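Local structure of protein-arginine-phosphatase (Bacillus subtilis subsp. subtilis, 4KK3) at residues R35-A47 with L62-M74. The protein removes phosphate from phosphoarginine residues of many proteins, counteracting the arginine kinase McsB, and has almost no activity on phosphoserine, phosphothreonine or phosphotyrosine peptides. Numbering follows the deposited sequence.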
loop_
_atom_site.group_PDB
_atom_site.type_symbol
_atom_site.label_atom_id
_atom_site.label_comp_id
_atom_site.label_asym_id
_atom_site.label_seq_id
_atom_site.Cartn_x
_atom_site.Cartn_y
_atom_site.Cartn_z
ATOM N N ARG A 35 1.618 -6.691 -3.596
ATOM C CA ARG A 35 1.059 -7.292 -2.395
ATOM C C ARG A 35 0.865 -6.223 -1.325
ATOM O O ARG A 35 1.259 -5.073 -1.504
ATOM C CB ARG A 35 2.017 -8.345 -1.836
ATOM C CG ARG A 35 2.173 -9.600 -2.666
ATOM C CD ARG A 35 2.868 -10.671 -1.835
ATOM N NE ARG A 35 2.513 -10.541 -0.424
ATOM C CZ ARG A 35 1.391 -11.012 0.117
ATOM N NH1 ARG A 35 0.506 -11.655 -0.636
ATOM N NH2 ARG A 35 1.153 -10.836 1.410
ATOM N N SER A 36 0.245 -6.613 -0.213
ATOM C CA SER A 36 0.142 -5.741 0.948
ATOM C C SER A 36 0.281 -6.558 2.228
ATOM O O SER A 36 0.029 -7.766 2.240
ATOM C CB SER A 36 -1.182 -4.977 0.962
ATOM O OG SER A 36 -2.257 -5.884 1.084
ATOM N N ALA A 37 0.703 -5.894 3.295
ATOM C CA ALA A 37 0.782 -6.527 4.616
ATOM C C ALA A 37 0.711 -5.472 5.729
ATOM O O ALA A 37 0.726 -4.278 5.453
ATOM C CB ALA A 37 2.066 -7.357 4.735
ATOM N N GLY A 38 0.587 -5.906 6.977
ATOM C CA GLY A 38 0.434 -4.962 8.070
ATOM C C GLY A 38 1.440 -5.231 9.178
ATOM O O GLY A 38 1.778 -6.386 9.446
ATOM N N VAL A 39 1.920 -4.176 9.813
ATOM C CA VAL A 39 2.865 -4.364 10.917
ATOM C C VAL A 39 2.207 -4.907 12.186
ATOM O O VAL A 39 2.873 -5.531 13.014
ATOM C CB VAL A 39 3.669 -3.082 11.224
ATOM C CG1 VAL A 39 4.511 -2.721 10.041
ATOM C CG2 VAL A 39 2.749 -1.926 11.564
ATOM N N PHE A 40 0.908 -4.672 12.346
ATOM C CA PHE A 40 0.180 -5.242 13.483
ATOM C C PHE A 40 -1.104 -5.896 12.998
ATOM O O PHE A 40 -2.189 -5.623 13.504
ATOM C CB PHE A 40 -0.109 -4.182 14.558
ATOM C CG PHE A 40 1.130 -3.660 15.233
ATOM C CD1 PHE A 40 1.967 -4.520 15.921
ATOM C CD2 PHE A 40 1.461 -2.315 15.174
ATOM C CE1 PHE A 40 3.120 -4.050 16.533
ATOM C CE2 PHE A 40 2.614 -1.838 15.776
ATOM C CZ PHE A 40 3.445 -2.706 16.457
ATOM N N ALA A 41 -0.960 -6.759 11.999
ATOM C CA ALA A 41 -2.108 -7.372 11.341
ATOM C C ALA A 41 -2.357 -8.764 11.900
ATOM O O ALA A 41 -1.441 -9.414 12.394
ATOM C CB ALA A 41 -1.850 -7.457 9.855
ATOM N N SER A 42 -3.604 -9.218 11.824
ATOM C CA SER A 42 -3.920 -10.622 12.056
ATOM C C SER A 42 -4.019 -11.282 10.687
ATOM O O SER A 42 -4.219 -10.599 9.694
ATOM C CB SER A 42 -5.254 -10.759 12.783
ATOM O OG SER A 42 -5.346 -9.843 13.858
ATOM N N PRO A 43 -3.831 -12.605 10.615
ATOM C CA PRO A 43 -4.218 -13.258 9.359
ATOM C C PRO A 43 -5.711 -13.593 9.372
ATOM O O PRO A 43 -6.339 -13.510 10.428
ATOM C CB PRO A 43 -3.364 -14.533 9.339
ATOM C CG PRO A 43 -2.278 -14.299 10.359
ATOM C CD PRO A 43 -2.908 -13.432 11.405
ATOM N N ASN A 44 -6.256 -13.947 8.210
ATOM C CA ASN A 44 -7.694 -14.212 8.023
ATOM C C ASN A 44 -8.624 -13.001 8.149
ATOM O O ASN A 44 -9.823 -13.108 7.893
ATOM C CB ASN A 44 -8.202 -15.369 8.892
ATOM C CG ASN A 44 -9.481 -15.984 8.346
ATOM O OD1 ASN A 44 -9.813 -15.812 7.171
ATOM N ND2 ASN A 44 -10.202 -16.706 9.194
ATOM N N GLY A 45 -8.080 -11.849 8.525
ATOM C CA GLY A 45 -8.873 -10.636 8.606
ATOM C C GLY A 45 -9.401 -10.264 7.237
ATOM O O GLY A 45 -8.997 -10.848 6.237
ATOM N N LYS A 46 -10.320 -9.310 7.177
ATOM C CA LYS A 46 -10.805 -8.833 5.892
ATOM C C LYS A 46 -10.630 -7.330 5.806
ATOM O O LYS A 46 -10.462 -6.661 6.824
ATOM C CB LYS A 46 -12.287 -9.167 5.694
ATOM C CG LYS A 46 -12.605 -10.620 5.386
ATOM C CD LYS A 46 -14.090 -10.767 5.050
ATOM C CE LYS A 46 -14.512 -12.223 4.928
ATOM N NZ LYS A 46 -15.970 -12.356 4.618
ATOM N N ALA A 47 -10.705 -6.800 4.590
ATOM C CA ALA A 47 -10.768 -5.358 4.417
ATOM C C ALA A 47 -12.017 -4.898 5.147
ATOM O O ALA A 47 -12.978 -5.656 5.249
ATOM C CB ALA A 47 -10.843 -5.004 2.939
ATOM N N LEU A 62 -12.564 -5.306 -3.692
ATOM C CA LEU A 62 -11.539 -5.420 -2.665
ATOM C C LEU A 62 -11.828 -6.653 -1.822
ATOM O O LEU A 62 -12.431 -6.569 -0.745
ATOM C CB LEU A 62 -11.498 -4.153 -1.819
ATOM C CG LEU A 62 -10.459 -4.099 -0.704
ATOM C CD1 LEU A 62 -9.069 -4.415 -1.265
ATOM C CD2 LEU A 62 -10.504 -2.724 -0.039
ATOM N N ASN A 63 -11.441 -7.807 -2.362
ATOM C CA ASN A 63 -11.656 -9.091 -1.707
ATOM C C ASN A 63 -10.343 -9.497 -1.083
ATOM O O ASN A 63 -9.469 -10.069 -1.741
ATOM C CB ASN A 63 -12.107 -10.155 -2.714
ATOM C CG ASN A 63 -12.520 -11.460 -2.046
ATOM O OD1 ASN A 63 -12.339 -11.646 -0.847
ATOM N ND2 ASN A 63 -13.069 -12.379 -2.831
ATOM N N HIS A 64 -10.214 -9.198 0.197
ATOM C CA HIS A 64 -8.904 -9.174 0.800
ATOM C C HIS A 64 -8.870 -9.893 2.126
ATOM O O HIS A 64 -9.791 -9.780 2.932
ATOM C CB HIS A 64 -8.492 -7.723 1.011
ATOM C CG HIS A 64 -7.231 -7.573 1.798
ATOM N ND1 HIS A 64 -5.990 -7.803 1.252
ATOM C CD2 HIS A 64 -7.022 -7.241 3.091
ATOM C CE1 HIS A 64 -5.064 -7.607 2.174
ATOM N NE2 HIS A 64 -5.665 -7.264 3.298
ATOM N N VAL A 65 -7.782 -10.615 2.356
ATOM C CA VAL A 65 -7.558 -11.245 3.642
ATOM C C VAL A 65 -6.259 -10.692 4.225
ATOM O O VAL A 65 -5.240 -10.673 3.547
ATOM C CB VAL A 65 -7.462 -12.768 3.499
ATOM C CG1 VAL A 65 -6.947 -13.382 4.762
ATOM C CG2 VAL A 65 -8.822 -13.345 3.155
ATOM N N SER A 66 -6.325 -10.228 5.469
ATOM C CA SER A 66 -5.177 -9.595 6.129
ATOM C C SER A 66 -3.966 -10.523 6.265
ATOM O O SER A 66 -4.101 -11.729 6.480
ATOM C CB SER A 66 -5.584 -9.071 7.509
ATOM O OG SER A 66 -6.611 -8.100 7.412
ATOM N N SER A 67 -2.776 -9.944 6.149
ATOM C CA SER A 67 -1.539 -10.707 6.271
ATOM C C SER A 67 -0.524 -9.920 7.095
ATOM O O SER A 67 -0.354 -8.723 6.884
ATOM C CB SER A 67 -0.970 -11.008 4.882
ATOM O OG SER A 67 0.316 -11.597 4.969
ATOM N N PRO A 68 0.158 -10.592 8.035
ATOM C CA PRO A 68 1.216 -9.893 8.768
ATOM C C PRO A 68 2.443 -9.766 7.889
ATOM O O PRO A 68 2.701 -10.621 7.042
ATOM C CB PRO A 68 1.515 -10.839 9.936
ATOM C CG PRO A 68 1.157 -12.191 9.418
ATOM C CD PRO A 68 -0.039 -11.971 8.517
ATOM N N LEU A 69 3.197 -8.697 8.084
ATOM C CA LEU A 69 4.459 -8.568 7.401
ATOM C C LEU A 69 5.431 -9.573 8.019
ATOM O O LEU A 69 5.435 -9.769 9.230
ATOM C CB LEU A 69 4.973 -7.147 7.550
ATOM C CG LEU A 69 6.211 -6.783 6.749
ATOM C CD1 LEU A 69 5.945 -6.830 5.257
ATOM C CD2 LEU A 69 6.635 -5.408 7.164
ATOM N N THR A 70 6.229 -10.229 7.186
ATOM C CA THR A 70 7.186 -11.219 7.673
ATOM C C THR A 70 8.559 -10.952 7.093
ATOM O O THR A 70 8.695 -10.197 6.128
ATOM C CB THR A 70 6.797 -12.637 7.254
ATOM O OG1 THR A 70 6.825 -12.724 5.827
ATOM C CG2 THR A 70 5.415 -12.992 7.771
ATOM N N GLU A 71 9.572 -11.590 7.677
ATOM C CA GLU A 71 10.941 -11.462 7.192
ATOM C C GLU A 71 11.046 -11.914 5.737
ATOM O O GLU A 71 11.720 -11.274 4.933
ATOM C CB GLU A 71 11.901 -12.264 8.077
ATOM C CG GLU A 71 13.324 -12.367 7.542
ATOM C CD GLU A 71 14.089 -11.059 7.625
ATOM O OE1 GLU A 71 13.733 -10.207 8.466
ATOM O OE2 GLU A 71 15.054 -10.885 6.847
ATOM N N GLU A 72 10.359 -13.005 5.401
ATOM C CA GLU A 72 10.365 -13.529 4.036
ATOM C C GLU A 72 9.853 -12.513 3.015
ATOM O O GLU A 72 10.448 -12.342 1.949
ATOM C CB GLU A 72 9.529 -14.805 3.945
ATOM C CG GLU A 72 9.614 -15.497 2.597
ATOM C CD GLU A 72 8.417 -16.388 2.325
ATOM O OE1 GLU A 72 7.334 -15.844 2.017
ATOM O OE2 GLU A 72 8.561 -17.625 2.422
ATOM N N LEU A 73 8.743 -11.855 3.339
ATOM C CA LEU A 73 8.195 -10.808 2.478
ATOM C C LEU A 73 9.160 -9.632 2.344
ATOM O O LEU A 73 9.325 -9.071 1.256
ATOM C CB LEU A 73 6.851 -10.314 3.015
ATOM C CG LEU A 73 5.678 -11.295 3.016
ATOM C CD1 LEU A 73 4.473 -10.667 3.709
ATOM C CD2 LEU A 73 5.327 -11.715 1.599
HETATM N N MSE A 74 9.787 -9.259 3.456
HETATM C CA MSE A 74 10.725 -8.142 3.469
HETATM C C MSE A 74 11.963 -8.434 2.627
HETATM O O MSE A 74 12.479 -7.552 1.945
HETATM C CB MSE A 74 11.123 -7.775 4.906
HETATM C CG MSE A 74 10.034 -7.050 5.695
HETATM SE SE MSE A 74 9.593 -5.313 4.917
HETATM C CE MSE A 74 11.401 -4.584 4.882
#
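With CG of His-64 anti to the backbone N (chi1 172°), the ring spans from Ser-36 to Ala-47: CE1 comes to 3.5 Å from Ser-36 OG, and the CD2 edge of the ring lies toward the backbone N of Ala-47. The Arg-35 side chain, bent at chi3 (32°), crosses that of Leu-73 at about a right angle, with NE 3.7 Å from Leu-73 CD2 and Ser-67 OG at the edge of the guanidinium by NH2. Buried by this packing, Arg-35 NE has no polar partner. Ala-37 CB touches both Leu-69 CD1 and Leu-73 CD1. Gly-38 ties the backbones together twice, its N donating to Ser-67 O at 3.0 Å and its O accepting from Leu-69 N. In this low molecular weight phosphatase fold, strand 33-38 is an outermost strand of the four-stranded parallel sheet, and the loop after it runs alongside 62-69, beside the substrate-binding loop. Asn-10 of that loop joins both segments: its side chain bonds Ser-36 OG and Ser-67 N, its carbonyl His-64 NE2 and Ser-66 OG. Ser-36 OG is also hydrogen-bonded to Glu-18 OE1. Ser-66, whose side chain also touches the substrate-discriminating Thr-11, donates its N to Gly-45 O at 2.8 Å, and Val-65 CA adds a CH contact to the same oxygen. Val-65 CG1 reaches 3.4 Å from Asn-44 CA. Farther out, the Pro-43 and Pro-68 rings cross at about a right angle, CG of Pro-43 being 3.7 Å from CD of Pro-68, and Ala-47 CB meets Leu-62 CD2 at 3.8 Å.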